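Local atomic coordinates of aminodeoxyfutalosine deaminase (PDB entry 2IMR), a protein that catalyses the zinc-dependent deamination of aminodeoxyfutalosine to futalosine, a step of menaquinone biosynthesis, and more weakly deaminates several other adenosine derivatives. Residues Gly148-Trp154 with Ser169-Glu175; Arg207-His213 with Leu235-His240; Met159-Leu163 with Glu196-Arg200; His101-Ala106 with Leu128-Ala134. One frame throughout, in Å; residues are numbered along the deposited sequence.

Contact 1. Residues Gly148-Trp154 with Ser169-Glu175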
loop_
_atom_site.group_PDB
_atom_site.type_symbol
_atom_site.label_atom_id
_atom_site.label_comp_id
_atom_site.label_asym_id
_atom_site.label_seq_id
_atom_site.Cartn_x
_atom_site.Cartn_y
_atom_site.Cartn_z
ATOM N N GLY A 148 -2.645 -6.933 -8.727
ATOM C CA GLY A 148 -1.843 -7.374 -7.604
ATOM C C GLY A 148 -2.306 -6.791 -6.283
ATOM O O GLY A 148 -3.054 -5.815 -6.247
ATOM N N VAL A 149 -1.869 -7.400 -5.188
ATOM C CA VAL A 149 -2.229 -6.909 -3.865
ATOM C C VAL A 149 -1.062 -7.023 -2.891
ATOM O O VAL A 149 -0.233 -7.929 -2.995
ATOM C CB VAL A 149 -3.433 -7.685 -3.272
ATOM C CG1 VAL A 149 -3.080 -9.155 -3.093
ATOM C CG2 VAL A 149 -3.838 -7.075 -1.928
ATOM N N GLY A 150 -1.003 -6.066 -1.967
ATOM C CA GLY A 150 0.004 -6.048 -0.923
ATOM C C GLY A 150 -0.838 -6.195 0.330
ATOM O O GLY A 150 -1.375 -5.214 0.843
ATOM N N ASP A 151 -0.977 -7.423 0.813
ATOM C CA ASP A 151 -1.815 -7.679 1.977
ATOM C C ASP A 151 -1.071 -7.951 3.270
ATOM O O ASP A 151 -0.139 -8.752 3.311
ATOM C CB ASP A 151 -2.756 -8.858 1.693
ATOM C CG ASP A 151 -3.686 -9.152 2.853
ATOM O OD1 ASP A 151 -4.338 -8.204 3.323
ATOM O OD2 ASP A 151 -3.776 -10.323 3.292
ATOM N N ILE A 152 -1.497 -7.270 4.327
ATOM C CA ILE A 152 -0.910 -7.455 5.638
ATOM C C ILE A 152 -1.747 -8.543 6.301
ATOM O O ILE A 152 -2.971 -8.419 6.395
ATOM C CB ILE A 152 -0.983 -6.169 6.478
ATOM C CG1 ILE A 152 -0.318 -5.010 5.723
ATOM C CG2 ILE A 152 -0.307 -6.395 7.834
ATOM C CD1 ILE A 152 1.104 -5.300 5.257
ATOM N N VAL A 153 -1.085 -9.604 6.754
ATOM C CA VAL A 153 -1.757 -10.737 7.383
ATOM C C VAL A 153 -1.466 -10.833 8.873
ATOM O O VAL A 153 -0.315 -10.704 9.299
ATOM C CB VAL A 153 -1.310 -12.077 6.737
ATOM C CG1 VAL A 153 -2.038 -13.240 7.393
ATOM C CG2 VAL A 153 -1.573 -12.058 5.245
ATOM N N TRP A 154 -2.509 -11.076 9.660
ATOM C CA TRP A 154 -2.357 -11.211 11.102
ATOM C C TRP A 154 -2.419 -12.667 11.557
ATOM O O TRP A 154 -1.451 -13.201 12.100
ATOM C CB TRP A 154 -3.435 -10.416 11.842
ATOM C CG TRP A 154 -3.384 -10.629 13.337
ATOM C CD1 TRP A 154 -3.996 -11.625 14.051
ATOM C CD2 TRP A 154 -2.617 -9.872 14.280
ATOM N NE1 TRP A 154 -3.651 -11.533 15.384
ATOM C CE2 TRP A 154 -2.807 -10.465 15.550
ATOM C CE3 TRP A 154 -1.786 -8.750 14.176
ATOM C CZ2 TRP A 154 -2.194 -9.972 16.708
ATOM C CZ3 TRP A 154 -1.176 -8.258 15.327
ATOM C CH2 TRP A 154 -1.384 -8.870 16.576
ATOM N N SER A 169 -2.263 -12.457 -6.616
ATOM C CA SER A 169 -0.898 -12.170 -7.032
ATOM C C SER A 169 -0.418 -10.967 -6.221
ATOM O O SER A 169 -1.206 -10.088 -5.867
ATOM C CB SER A 169 -0.820 -11.874 -8.536
ATOM O OG SER A 169 -1.235 -10.558 -8.840
ATOM N N GLY A 170 0.873 -10.943 -5.910
ATOM C CA GLY A 170 1.418 -9.846 -5.132
ATOM C C GLY A 170 2.245 -10.351 -3.968
ATOM O O GLY A 170 3.012 -11.305 -4.111
ATOM N N THR A 171 2.089 -9.717 -2.810
ATOM C CA THR A 171 2.828 -10.107 -1.621
ATOM C C THR A 171 1.932 -10.181 -0.391
ATOM O O THR A 171 1.071 -9.325 -0.193
ATOM C CB THR A 171 3.947 -9.093 -1.310
ATOM O OG1 THR A 171 4.822 -8.987 -2.440
ATOM C CG2 THR A 171 4.740 -9.527 -0.082
ATOM N N LEU A 172 2.147 -11.205 0.428
ATOM C CA LEU A 172 1.401 -11.381 1.675
ATOM C C LEU A 172 2.411 -11.154 2.797
ATOM O O LEU A 172 3.306 -11.977 3.005
ATOM C CB LEU A 172 0.837 -12.803 1.778
ATOM C CG LEU A 172 -0.078 -13.243 0.633
ATOM C CD1 LEU A 172 -0.532 -14.680 0.870
ATOM C CD2 LEU A 172 -1.273 -12.300 0.536
ATOM N N TYR A 173 2.270 -10.031 3.498
ATOM C CA TYR A 173 3.168 -9.662 4.590
ATOM C C TYR A 173 2.644 -10.122 5.952
ATOM O O TYR A 173 1.539 -9.743 6.355
ATOM C CB TYR A 173 3.337 -8.141 4.633
ATOM C CG TYR A 173 3.783 -7.490 3.339
ATOM C CD1 TYR A 173 5.130 -7.224 3.092
ATOM C CD2 TYR A 173 2.843 -7.083 2.388
ATOM C CE1 TYR A 173 5.529 -6.559 1.935
ATOM C CE2 TYR A 173 3.228 -6.422 1.231
ATOM C CZ TYR A 173 4.568 -6.158 1.010
ATOM O OH TYR A 173 4.936 -5.473 -0.123
ATOM N N PHE A 174 3.444 -10.910 6.666
ATOM C CA PHE A 174 3.056 -11.404 7.989
ATOM C C PHE A 174 3.337 -10.293 8.993
ATOM O O PHE A 174 4.473 -9.860 9.144
ATOM C CB PHE A 174 3.858 -12.664 8.343
ATOM C CG PHE A 174 3.407 -13.344 9.609
ATOM C CD1 PHE A 174 2.052 -13.561 9.856
ATOM C CD2 PHE A 174 4.338 -13.804 10.538
ATOM C CE1 PHE A 174 1.631 -14.227 11.009
ATOM C CE2 PHE A 174 3.929 -14.471 11.697
ATOM C CZ PHE A 174 2.572 -14.684 11.933
ATOM N N GLU A 175 2.302 -9.831 9.684
ATOM C CA GLU A 175 2.480 -8.735 10.631
ATOM C C GLU A 175 3.030 -9.169 11.984
ATOM O O GLU A 175 2.591 -10.162 12.551
ATOM C CB GLU A 175 1.155 -7.994 10.824
ATOM C CG GLU A 175 1.317 -6.597 11.390
ATOM C CD GLU A 175 0.023 -5.811 11.362
ATOM O OE1 GLU A 175 -0.937 -6.219 12.044
ATOM O OE2 GLU A 175 -0.031 -4.787 10.656
#
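S169 meets G148 and V149: its carbonyl O accepts the V149 amide at 2.9 Å, and CG1 of V149 packs against the same oxygen. G170 makes a CA-H...O contact, its CA 3.3 Å from V149 O. From T171 onward the parallel ladder is regular. The T171 amide is held by V149 O, and its carbonyl takes the D151 amide; its OG1 turns to R207 on the next strand. L172 shares a face of the sheet with D151 and V153, and its CD2 touches CB of D151 at 3.9 Å, while OD1 of D151 binds the L102 amide. Y173 lies on the other face. CD1 of I152 rests on its CB (3.7 Å), and the CE2 edge of the ring meets CA of G150 in plane. At F174, CE1 comes to 3.4 Å from W154 O. E175 closes the series with its amide on V153 O. Its side chain, CG anti to the backbone N (chi1 -160°), reaches across toward I152, crossing it obliquely, so that OE2 lies 3.3 Å from CG2, and brings OE1 into the plane of the W154 indole at its CE3 edge. The E175 carboxylate is thus steadied by I152 and the W154 edge, with H213 beside it and the E108 carboxylate near, consistent with its predicted substrate-binding role.

Contact 2. Residues Arg207-His213 with Leu235-His240. With ZN (zinc ion), chain B.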
loop_
_atom_site.group_PDB
_atom_site.type_symbol
_atom_site.label_atom_id
_atom_site.label_comp_id
_atom_site.label_asym_id
_atom_site.label_seq_id
_atom_site.Cartn_x
_atom_site.Cartn_y
_atom_site.Cartn_z
ATOM N N ARG A 207 4.259 -13.977 -3.311
ATOM C CA ARG A 207 5.372 -14.158 -2.392
ATOM C C ARG A 207 5.097 -13.769 -0.945
ATOM O O ARG A 207 4.180 -13.000 -0.643
ATOM C CB ARG A 207 6.577 -13.372 -2.901
ATOM C CG ARG A 207 6.309 -11.893 -2.972
ATOM C CD ARG A 207 7.489 -11.115 -3.517
ATOM N NE ARG A 207 7.221 -9.685 -3.416
ATOM C CZ ARG A 207 8.049 -8.731 -3.825
ATOM N NH1 ARG A 207 9.216 -9.046 -4.374
ATOM N NH2 ARG A 207 7.707 -7.458 -3.675
ATOM N N LEU A 208 5.922 -14.310 -0.057
ATOM C CA LEU A 208 5.809 -14.049 1.371
ATOM C C LEU A 208 6.606 -12.806 1.741
ATOM O O LEU A 208 7.700 -12.579 1.219
ATOM C CB LEU A 208 6.337 -15.246 2.161
ATOM C CG LEU A 208 6.369 -15.096 3.681
ATOM C CD1 LEU A 208 4.940 -14.980 4.216
ATOM C CD2 LEU A 208 7.071 -16.302 4.294
ATOM N N GLY A 209 6.049 -12.003 2.644
ATOM C CA GLY A 209 6.721 -10.795 3.077
ATOM C C GLY A 209 6.661 -10.661 4.586
ATOM O O GLY A 209 6.130 -11.530 5.272
ATOM N N LEU A 210 7.200 -9.565 5.103
ATOM C CA LEU A 210 7.214 -9.342 6.537
ATOM C C LEU A 210 6.765 -7.927 6.843
ATOM O O LEU A 210 7.104 -6.986 6.128
ATOM C CB LEU A 210 8.624 -9.576 7.072
ATOM C CG LEU A 210 8.848 -9.702 8.573
ATOM C CD1 LEU A 210 7.966 -10.808 9.159
ATOM C CD2 LEU A 210 10.330 -10.013 8.814
ATOM N N SER A 211 5.997 -7.766 7.908
ATOM C CA SER A 211 5.536 -6.439 8.244
ATOM C C SER A 211 5.623 -6.038 9.703
ATOM O O SER A 211 4.736 -6.361 10.491
ATOM C CB SER A 211 4.093 -6.242 7.781
ATOM O OG SER A 211 3.621 -4.969 8.198
ATOM N N PRO A 212 6.716 -5.356 10.087
ATOM C CA PRO A 212 6.867 -4.900 11.472
ATOM C C PRO A 212 5.746 -3.849 11.537
ATOM O O PRO A 212 5.731 -2.919 10.730
ATOM C CB PRO A 212 8.253 -4.254 11.477
ATOM C CG PRO A 212 8.989 -4.990 10.378
ATOM C CD PRO A 212 7.938 -5.098 9.302
ATOM N N HIS A 213 4.817 -4.006 12.478
ATOM C CA HIS A 213 3.654 -3.117 12.593
ATOM C C HIS A 213 3.911 -1.615 12.448
ATOM O O HIS A 213 3.483 -0.996 11.469
ATOM C CB HIS A 213 2.925 -3.401 13.914
ATOM C CG HIS A 213 1.578 -2.754 14.020
ATOM N ND1 HIS A 213 1.156 -2.104 15.160
ATOM C CD2 HIS A 213 0.542 -2.700 13.149
ATOM C CE1 HIS A 213 -0.084 -1.679 14.989
ATOM N NE2 HIS A 213 -0.481 -2.029 13.778
ATOM N N LEU A 235 13.175 -11.048 1.695
ATOM C CA LEU A 235 11.743 -10.912 1.955
ATOM C C LEU A 235 11.323 -9.445 1.921
ATOM O O LEU A 235 11.913 -8.609 2.602
ATOM C CB LEU A 235 11.388 -11.492 3.328
ATOM C CG LEU A 235 11.473 -13.005 3.525
ATOM C CD1 LEU A 235 11.229 -13.332 4.985
ATOM C CD2 LEU A 235 10.448 -13.704 2.642
ATOM N N PRO A 236 10.299 -9.109 1.121
ATOM C CA PRO A 236 9.867 -7.711 1.070
ATOM C C PRO A 236 9.337 -7.256 2.428
ATOM O O PRO A 236 8.839 -8.065 3.218
ATOM C CB PRO A 236 8.796 -7.716 -0.024
ATOM C CG PRO A 236 8.265 -9.107 0.013
ATOM C CD PRO A 236 9.519 -9.935 0.187
ATOM N N LEU A 237 9.473 -5.964 2.703
ATOM C CA LEU A 237 9.026 -5.392 3.966
ATOM C C LEU A 237 8.046 -4.246 3.771
ATOM O O LEU A 237 8.099 -3.533 2.773
ATOM C CB LEU A 237 10.222 -4.832 4.753
ATOM C CG LEU A 237 11.248 -5.732 5.441
ATOM C CD1 LEU A 237 12.493 -4.908 5.763
ATOM C CD2 LEU A 237 10.659 -6.326 6.708
ATOM N N GLN A 238 7.142 -4.093 4.733
ATOM C CA GLN A 238 6.192 -2.983 4.757
ATOM C C GLN A 238 6.056 -2.596 6.223
ATOM O O GLN A 238 5.829 -3.454 7.084
ATOM C CB GLN A 238 4.823 -3.357 4.172
ATOM C CG GLN A 238 4.641 -2.861 2.736
ATOM C CD GLN A 238 3.194 -2.904 2.250
ATOM O OE1 GLN A 238 2.272 -2.551 2.981
ATOM N NE2 GLN A 238 2.999 -3.314 1.001
ATOM N N ILE A 239 6.235 -1.310 6.501
ATOM C CA ILE A 239 6.140 -0.774 7.858
ATOM C C ILE A 239 5.210 0.444 7.817
ATOM O O ILE A 239 5.357 1.300 6.944
ATOM C CB ILE A 239 7.530 -0.287 8.375
ATOM C CG1 ILE A 239 8.576 -1.392 8.217
ATOM C CG2 ILE A 239 7.429 0.138 9.846
ATOM C CD1 ILE A 239 9.994 -0.938 8.525
ATOM N N HIS A 240 4.242 0.510 8.731
ATOM C CA HIS A 240 3.349 1.673 8.792
ATOM C C HIS A 240 4.150 2.746 9.510
ATOM O O HIS A 240 4.574 2.532 10.641
ATOM C CB HIS A 240 2.098 1.394 9.626
ATOM C CG HIS A 240 1.268 0.255 9.129
ATOM N ND1 HIS A 240 1.442 -1.040 9.569
ATOM C CD2 HIS A 240 0.227 0.221 8.263
ATOM C CE1 HIS A 240 0.543 -1.821 8.998
ATOM N NE2 HIS A 240 -0.207 -1.081 8.203
HETATM ZN ZN ZN B . -2.085 -1.164 7.311
HETATM O O HOH W 1 -2.870 0.439 7.476
#
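H240 binds the zinc ion through NE2 at 2.1 Å and turns its other ring nitrogen to the residue that follows strand 206-212: ND1 donates to H213 O at 2.8 Å, with the oxygen almost in the ring plane. These two bonds fix the ring's rotation, while the H240 amide, on the same carbonyl at 3.2 Å, holds the backbone beside them. H99, H101 and a water are the other ligands seen here; D354 is also assigned to the zinc site. One step back, S211 OG, anti to its own amide nitrogen (chi1 176°), donates to Q238 O from above the carbonyl plane. Here neighbouring parallel strands of the amidohydrolase TIM barrel are joined by L210 N to P236 O and Q238 N to L210 O. OE1 of Q238 bonds to ND1 of H99, a second-shell bond to another zinc ligand. CD2 of L237 packs on CB of L210 (3.9 Å). At the far end P236 CG sits over one face of the R207 guanidinium, whose NE is bonded to T171.

Contact 3. Residues Met159-Leu163 with Glu196-Arg200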
loop_
_atom_site.group_PDB
_atom_site.type_symbol
_atom_site.label_atom_id
_atom_site.label_comp_id
_atom_site.label_asym_id
_atom_site.label_seq_id
_atom_site.Cartn_x
_atom_site.Cartn_y
_atom_site.Cartn_z
ATOM N N MET A 159 -2.960 -16.741 6.672
ATOM C CA MET A 159 -1.826 -16.854 5.758
ATOM C C MET A 159 -1.890 -18.213 5.063
ATOM O O MET A 159 -1.672 -18.310 3.853
ATOM C CB MET A 159 -0.493 -16.725 6.502
ATOM C CG MET A 159 0.727 -16.797 5.576
ATOM S SD MET A 159 0.868 -15.391 4.434
ATOM C CE MET A 159 1.804 -14.210 5.460
ATOM N N ASP A 160 -2.183 -19.265 5.826
ATOM C CA ASP A 160 -2.278 -20.602 5.244
ATOM C C ASP A 160 -3.280 -20.606 4.089
ATOM O O ASP A 160 -3.005 -21.133 3.011
ATOM C CB ASP A 160 -2.732 -21.637 6.285
ATOM C CG ASP A 160 -1.680 -21.914 7.350
ATOM O OD1 ASP A 160 -0.473 -21.796 7.053
ATOM O OD2 ASP A 160 -2.066 -22.273 8.481
ATOM N N ALA A 161 -4.443 -20.007 4.324
ATOM C CA ALA A 161 -5.497 -19.956 3.316
ATOM C C ALA A 161 -5.166 -19.089 2.103
ATOM O O ALA A 161 -5.339 -19.518 0.962
ATOM C CB ALA A 161 -6.794 -19.471 3.952
ATOM N N LEU A 162 -4.699 -17.867 2.343
ATOM C CA LEU A 162 -4.389 -16.959 1.239
ATOM C C LEU A 162 -3.216 -17.423 0.389
ATOM O O LEU A 162 -3.207 -17.255 -0.833
ATOM C CB LEU A 162 -4.119 -15.554 1.777
ATOM C CG LEU A 162 -5.291 -14.928 2.545
ATOM C CD1 LEU A 162 -4.929 -13.513 2.972
ATOM C CD2 LEU A 162 -6.534 -14.912 1.663
ATOM N N LEU A 163 -2.226 -18.017 1.040
ATOM C CA LEU A 163 -1.054 -18.498 0.336
ATOM C C LEU A 163 -1.467 -19.548 -0.701
ATOM O O LEU A 163 -0.789 -19.736 -1.709
ATOM C CB LEU A 163 -0.070 -19.078 1.356
ATOM C CG LEU A 163 1.434 -18.948 1.112
ATOM C CD1 LEU A 163 1.792 -17.556 0.593
ATOM C CD2 LEU A 163 2.155 -19.242 2.429
ATOM N N GLU A 196 9.739 -19.471 7.720
ATOM C CA GLU A 196 10.503 -20.529 7.069
ATOM C C GLU A 196 9.567 -21.596 6.518
ATOM O O GLU A 196 9.804 -22.153 5.448
ATOM C CB GLU A 196 11.493 -21.159 8.055
ATOM C CG GLU A 196 12.493 -20.168 8.626
ATOM C CD GLU A 196 13.530 -20.820 9.519
ATOM O OE1 GLU A 196 13.146 -21.640 10.384
ATOM O OE2 GLU A 196 14.728 -20.503 9.363
ATOM N N ARG A 197 8.494 -21.865 7.255
ATOM C CA ARG A 197 7.514 -22.860 6.846
ATOM C C ARG A 197 6.785 -22.389 5.586
ATOM O O ARG A 197 6.679 -23.122 4.602
ATOM C CB ARG A 197 6.507 -23.089 7.981
ATOM C CG ARG A 197 5.652 -24.333 7.822
ATOM C CD ARG A 197 4.545 -24.401 8.867
ATOM N NE ARG A 197 3.512 -23.398 8.620
ATOM C CZ ARG A 197 2.325 -23.372 9.222
ATOM N NH1 ARG A 197 2.007 -24.299 10.117
ATOM N NH2 ARG A 197 1.452 -22.420 8.923
ATOM N N TRP A 198 6.293 -21.154 5.615
ATOM C CA TRP A 198 5.561 -20.599 4.483
ATOM C C TRP A 198 6.415 -20.356 3.241
ATOM O O TRP A 198 5.920 -20.459 2.119
ATOM C CB TRP A 198 4.871 -19.289 4.884
ATOM C CG TRP A 198 3.742 -19.471 5.861
ATOM C CD1 TRP A 198 2.810 -20.471 5.861
ATOM C CD2 TRP A 198 3.408 -18.612 6.960
ATOM N NE1 TRP A 198 1.920 -20.290 6.893
ATOM C CE2 TRP A 198 2.263 -19.156 7.584
ATOM C CE3 TRP A 198 3.967 -17.433 7.477
ATOM C CZ2 TRP A 198 1.662 -18.563 8.704
ATOM C CZ3 TRP A 198 3.371 -16.842 8.592
ATOM C CH2 TRP A 198 2.226 -17.412 9.192
ATOM N N ARG A 199 7.690 -20.031 3.441
ATOM C CA ARG A 199 8.586 -19.759 2.320
ATOM C C ARG A 199 8.660 -20.945 1.358
ATOM O O ARG A 199 8.927 -20.772 0.169
ATOM C CB ARG A 199 9.990 -19.410 2.833
ATOM C CG ARG A 199 10.855 -18.669 1.814
ATOM C CD ARG A 199 10.217 -17.338 1.438
ATOM N NE ARG A 199 10.972 -16.585 0.437
ATOM C CZ ARG A 199 12.213 -16.137 0.604
ATOM N NH1 ARG A 199 12.866 -16.366 1.736
ATOM N NH2 ARG A 199 12.796 -15.436 -0.360
ATOM N N ARG A 200 8.406 -22.143 1.874
ATOM C CA ARG A 200 8.436 -23.358 1.062
ATOM C C ARG A 200 7.157 -23.516 0.243
ATOM O O ARG A 200 7.143 -24.208 -0.777
ATOM C CB ARG A 200 8.599 -24.585 1.961
ATOM C CG ARG A 200 9.805 -24.531 2.878
ATOM C CD ARG A 200 9.648 -25.501 4.042
ATOM N NE ARG A 200 10.652 -25.253 5.072
ATOM C CZ ARG A 200 10.432 -25.374 6.380
ATOM N NH1 ARG A 200 9.235 -25.739 6.824
ATOM N NH2 ARG A 200 11.407 -25.117 7.244
#
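Two outer helices of the TIM barrel, 156-163 and 184-199, meet here around the indole of W198. CG of M159 lies over the centre of one face of that ring, 3.5 Å from the centroid of the six-membered ring, a CH-pi contact. The chain reaches there with CG anti to the backbone N (chi1 -178°) and then bends, which leaves SD above the same face but more distant, 4.9 Å from that centroid, as a Met-aromatic contact. The ring edge is used separately: NE1 donates to OD1 of D160 at 2.8 Å, nearly straight at 164°, with the carboxylate turned 69° from the indole. Helix 156-163 follows strand 149-153 and helix 184-199 follows strand 170-176, both packing on the outside of the barrel, and W198 also meets F174 of strand 170-176 edge to face. OD1 has a second partner, NH2 of R197, in a 2.8 Å salt bridge. One oxygen therefore collects both a neutral and a charged donor, which would tend to favour the ionised aspartate. CD2 of L163 comes in obliquely beside the pyrrole end, on the same side of the indole plane as M159, and packs against CB of W198 at 3.7 Å.

Contact 4. Residues His101-Ala106 with Leu128-Ala134. With ZN (zinc ion), chain B.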
loop_
_atom_site.group_PDB
_atom_site.type_symbol
_atom_site.label_atom_id
_atom_site.label_comp_id
_atom_site.label_asym_id
_atom_site.label_seq_id
_atom_site.Cartn_x
_atom_site.Cartn_y
_atom_site.Cartn_z
ATOM N N HIS A 101 -5.571 -4.829 4.516
ATOM C CA HIS A 101 -5.581 -5.873 5.534
ATOM C C HIS A 101 -6.874 -6.641 5.272
ATOM O O HIS A 101 -7.958 -6.079 5.441
ATOM C CB HIS A 101 -5.654 -5.289 6.951
ATOM C CG HIS A 101 -4.443 -4.515 7.372
ATOM N ND1 HIS A 101 -3.649 -4.903 8.432
ATOM C CD2 HIS A 101 -3.935 -3.337 6.934
ATOM C CE1 HIS A 101 -2.709 -3.997 8.633
ATOM N NE2 HIS A 101 -2.860 -3.035 7.738
ATOM N N LEU A 102 -6.772 -7.898 4.843
ATOM C CA LEU A 102 -7.969 -8.700 4.591
ATOM C C LEU A 102 -8.441 -9.339 5.895
ATOM O O LEU A 102 -9.585 -9.792 6.003
ATOM C CB LEU A 102 -7.700 -9.773 3.529
ATOM C CG LEU A 102 -7.318 -9.214 2.153
ATOM C CD1 LEU A 102 -7.298 -10.341 1.137
ATOM C CD2 LEU A 102 -8.329 -8.149 1.719
ATOM N N ASP A 103 -7.546 -9.383 6.880
ATOM C CA ASP A 103 -7.873 -9.896 8.208
ATOM C C ASP A 103 -7.091 -9.030 9.190
ATOM O O ASP A 103 -5.976 -8.595 8.892
ATOM C CB ASP A 103 -7.506 -11.391 8.362
ATOM C CG ASP A 103 -6.055 -11.624 8.782
ATOM O OD1 ASP A 103 -5.137 -11.410 7.959
ATOM O OD2 ASP A 103 -5.834 -12.040 9.944
ATOM N N MET A 104 -7.691 -8.743 10.341
ATOM C CA MET A 104 -7.034 -7.923 11.356
ATOM C C MET A 104 -7.302 -8.485 12.742
ATOM O O MET A 104 -7.986 -9.499 12.895
ATOM C CB MET A 104 -7.528 -6.470 11.292
ATOM C CG MET A 104 -7.242 -5.759 9.971
ATOM S SD MET A 104 -7.797 -4.027 9.946
ATOM C CE MET A 104 -6.504 -3.240 10.920
ATOM N N SER A 105 -6.764 -7.814 13.753
ATOM C CA SER A 105 -6.937 -8.247 15.127
ATOM C C SER A 105 -7.412 -7.109 16.012
ATOM O O SER A 105 -7.112 -5.943 15.756
ATOM C CB SER A 105 -5.615 -8.787 15.670
ATOM O OG SER A 105 -5.719 -9.092 17.048
ATOM N N ALA A 106 -8.162 -7.449 17.056
ATOM C CA ALA A 106 -8.632 -6.439 17.985
ATOM C C ALA A 106 -7.378 -5.841 18.617
ATOM O O ALA A 106 -7.361 -4.681 19.024
ATOM C CB ALA A 106 -9.511 -7.073 19.056
ATOM N N LEU A 128 -13.646 -7.982 10.308
ATOM C CA LEU A 128 -12.412 -8.360 9.619
ATOM C C LEU A 128 -11.537 -9.258 10.481
ATOM O O LEU A 128 -10.419 -8.889 10.861
ATOM C CB LEU A 128 -11.619 -7.114 9.212
ATOM C CG LEU A 128 -12.330 -6.162 8.252
ATOM C CD1 LEU A 128 -11.431 -4.960 7.974
ATOM C CD2 LEU A 128 -12.675 -6.893 6.954
ATOM N N ARG A 129 -12.064 -10.437 10.789
ATOM C CA ARG A 129 -11.361 -11.412 11.610
ATOM C C ARG A 129 -11.472 -12.792 10.986
ATOM O O ARG A 129 -12.549 -13.190 10.547
ATOM C CB ARG A 129 -11.989 -11.490 13.007
ATOM C CG ARG A 129 -12.154 -10.171 13.728
ATOM C CD ARG A 129 -10.919 -9.797 14.526
ATOM N NE ARG A 129 -11.184 -8.606 15.326
ATOM C CZ ARG A 129 -11.212 -7.368 14.844
ATOM N NH1 ARG A 129 -10.972 -7.146 13.559
ATOM N NH2 ARG A 129 -11.515 -6.353 15.645
ATOM N N GLY A 130 -10.358 -13.511 10.939
ATOM C CA GLY A 130 -10.380 -14.870 10.429
ATOM C C GLY A 130 -10.414 -15.176 8.946
ATOM O O GLY A 130 -10.543 -14.296 8.090
ATOM N N VAL A 131 -10.320 -16.474 8.672
ATOM C CA VAL A 131 -10.288 -17.035 7.331
ATOM C C VAL A 131 -11.471 -16.718 6.417
ATOM O O VAL A 131 -11.280 -16.289 5.278
ATOM C CB VAL A 131 -10.124 -18.570 7.411
ATOM C CG1 VAL A 131 -10.079 -19.163 6.019
ATOM C CG2 VAL A 131 -8.855 -18.911 8.182
ATOM N N ALA A 132 -12.688 -16.937 6.906
ATOM C CA ALA A 132 -13.884 -16.679 6.107
ATOM C C ALA A 132 -13.912 -15.255 5.560
ATOM O O ALA A 132 -14.091 -15.046 4.362
ATOM C CB ALA A 132 -15.133 -16.937 6.940
ATOM N N ALA A 133 -13.732 -14.280 6.443
ATOM C CA ALA A 133 -13.738 -12.878 6.043
ATOM C C ALA A 133 -12.589 -12.552 5.089
ATOM O O ALA A 133 -12.742 -11.742 4.180
ATOM C CB ALA A 133 -13.662 -11.989 7.276
ATOM N N ALA A 134 -11.437 -13.180 5.304
ATOM C CA ALA A 134 -10.275 -12.947 4.450
ATOM C C ALA A 134 -10.522 -13.491 3.045
ATOM O O ALA A 134 -10.208 -12.835 2.050
ATOM C CB ALA A 134 -9.038 -13.605 5.057
HETATM ZN ZN ZN B . -2.085 -1.164 7.311
HETATM O O HOH W 2 -11.339 -9.274 4.044
HETATM O O HOH W 3 -7.943 -12.253 11.766
HETATM O O HOH W 1 -2.870 0.439 7.476
#
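R129 folds back across the loop that follows the zinc-binding H101, its guanidinium laid with one face against the peptide joining S105 and A106; the centre of the group lies over S105 C. The sharp bend at chi2 (-88°) brings it there and sets CD 3.4 Å from M104 O. In the same pose NH1 donates to L128 O in a long 3.3 Å bond from above the carbonyl plane. That carbonyl also receives the M104 amide at 2.8 Å, from the opposite face. M104 turns its side chain away from R129: CG is anti to the carbonyl carbon (chi1 -62°), and a bend at chi3 (77°) carries CE over one face of the H101 ring, offset toward the rim, while SD rests 4.2 Å from CD1 of L128. D103 directs its carboxylate to the backbone of W154 and A155; a water held by OD2 also bridges to M104 O and accepts from the G130 amide. A second water donates both to L102 O and to A133 O, linking loop and helix. The end of the H101 side chain leads away from the helix 130-143 segment, NE2 binding the zinc ion at 2.1 Å. With H99 it forms the HxH motif at the end of the first barrel strand, characteristic of amidohydrolases, here packed against the start of helix 130-143, which leads to strand 149-153.

How the contacts relate
Contacts 1 and 2 are successive steps round the barrel, meeting through the adjacent strands 170-176 (contact 1) and 206-212 (contact 2): L172 O accepts the G209 amide at 2.8 Å, and T171 OG1 lies 2.7 Å from R207 NE. Contact 4 joins the ladder from the first strand's side, D151 OD1 meeting L102 N at 2.9 Å. The zinc ion and its water belong to contacts 2 and 4, through H240 and H101, while E175 of contact 1 brings OE2 to 3.3 Å from CD2 of H213, uniting the two predicted substrate residues beside the metal. Contact 3 lies outside, M159 about 14 Å from zinc by nearest side-chain atoms, yet W198 CZ3 reaches F174 CG at 3.6 Å.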